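Local structure of putative trimethylamine methyltransferase (Rhizobium meliloti, 4YYC) at residues C361-K364 with Q369-H372. The protein is probably a methyltransferase of the trimethylamine methyltransferase (MttB) family, its own substrate not established. Numbering follows the deposited sequence.
Sequences CGSK and QAAH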
loop_
_atom_site.group_PDB
_atom_site.type_symbol
_atom_site.label_atom_id
_atom_site.label_comp_id
_atom_site.label_asym_id
_atom_site.label_seq_id
_atom_site.Cartn_x
_atom_site.Cartn_y
_atom_site.Cartn_z
ATOM N N CYS A 361 2.394 12.287 4.186
ATOM C CA CYS A 361 3.832 12.127 4.197
ATOM C C CYS A 361 4.546 13.280 4.878
ATOM O O CYS A 361 3.963 14.368 5.129
ATOM C CB CYS A 361 4.352 11.982 2.771
ATOM S SG CYS A 361 4.124 13.480 1.747
ATOM N N GLY A 362 5.816 13.058 5.170
ATOM C CA GLY A 362 6.668 14.036 5.809
ATOM C C GLY A 362 7.771 14.561 4.914
ATOM O O GLY A 362 8.525 15.455 5.309
ATOM N N SER A 363 7.926 14.004 3.724
ATOM C CA SER A 363 8.942 14.490 2.819
ATOM C C SER A 363 8.751 15.914 2.379
ATOM O O SER A 363 7.653 16.429 2.373
ATOM C CB SER A 363 8.942 13.615 1.555
ATOM O OG SER A 363 10.109 13.842 0.809
ATOM N N LYS A 364 9.853 16.584 2.024
ATOM C CA LYS A 364 9.810 17.960 1.545
ATOM C C LYS A 364 9.558 18.074 0.046
ATOM O O LYS A 364 9.308 19.167 -0.464
ATOM C CB LYS A 364 11.099 18.698 1.934
ATOM C CG LYS A 364 11.069 19.304 3.342
ATOM C CD LYS A 364 10.755 18.402 4.497
ATOM C CE LYS A 364 11.797 17.351 4.709
ATOM N NZ LYS A 364 11.423 16.466 5.841
ATOM N N GLN A 369 10.188 8.970 -1.034
ATOM C CA GLN A 369 9.737 9.010 0.360
ATOM C C GLN A 369 8.285 9.465 0.417
ATOM O O GLN A 369 7.426 8.805 1.050
ATOM C CB GLN A 369 10.630 9.928 1.220
ATOM C CG GLN A 369 10.155 9.981 2.660
ATOM C CD GLN A 369 10.874 11.005 3.497
ATOM O OE1 GLN A 369 12.005 11.408 3.197
ATOM N NE2 GLN A 369 10.214 11.455 4.552
ATOM N N ALA A 370 7.992 10.579 -0.239
ATOM C CA ALA A 370 6.626 11.090 -0.238
ATOM C C ALA A 370 5.674 10.014 -0.710
ATOM O O ALA A 370 4.574 9.808 -0.147
ATOM C CB ALA A 370 6.506 12.292 -1.106
ATOM N N ALA A 371 6.101 9.313 -1.788
ATOM C CA ALA A 371 5.219 8.319 -2.418
ATOM C C ALA A 371 5.028 7.081 -1.568
ATOM O O ALA A 371 3.906 6.591 -1.458
ATOM C CB ALA A 371 5.773 7.944 -3.785
ATOM N N HIS A 372 6.087 6.539 -0.991
ATOM C CA HIS A 372 5.942 5.368 -0.110
ATOM C C HIS A 372 5.051 5.705 1.080
ATOM O O HIS A 372 4.198 4.931 1.449
ATOM C CB HIS A 372 7.278 4.832 0.358
ATOM C CG HIS A 372 7.933 3.906 -0.609
ATOM N ND1 HIS A 372 7.445 2.639 -0.882
ATOM C CD2 HIS A 372 9.071 4.037 -1.337
ATOM C CE1 HIS A 372 8.272 2.039 -1.734
ATOM N NE2 HIS A 372 9.229 2.882 -2.068
HETATM O O HOH W 1 13.150 12.803 1.039
#
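Gln369 lays its amide alongside Ser363, with CD 3.8 Å from Ser363 CB and NE2 3.5 Å from Ser363 N. That second spacing joins two donors and is no bond; NE2 is hydrogen-bonded instead to Glu373, one helical turn on, whose other carboxylate oxygen takes the N-H of Gly362. The extended chain, with CG anti to the backbone N (chi1 179°), carries the amide out to Ser363, where OE1 accepts from the backbone N of Asp466 of the second subunit. A water also donates to OE1 at 2.8 Å and, more loosely, to Ser363 OG at 3.2 Å, bridging the two side chains. Ser363 OG itself is hydrogen-bonded to Asp367, which also accepts from the N of Ala370 near the start of helix 368-383. Ala370 CB touches Ser363 CB at 3.8 Å and Cys361 SG at 3.9 Å; the methyl faces both atoms, which subtend about 77° at it. Cys361 comes closest through its CB, 3.6 Å from Ala370 O. With an alanine at Gln369, the N-H of Asp466 of the second subunit is likely to lose its acceptor, the water to keep Ser363 OG as its remaining partner here, and Ser363 CB to lose the amide packed against it. Residues 361-364 and 369-372 thus meet directly by van der Waals contact alone, while water, Asp367 and Glu373 supply the polar links, and the glutamine extends them to the dimer interface.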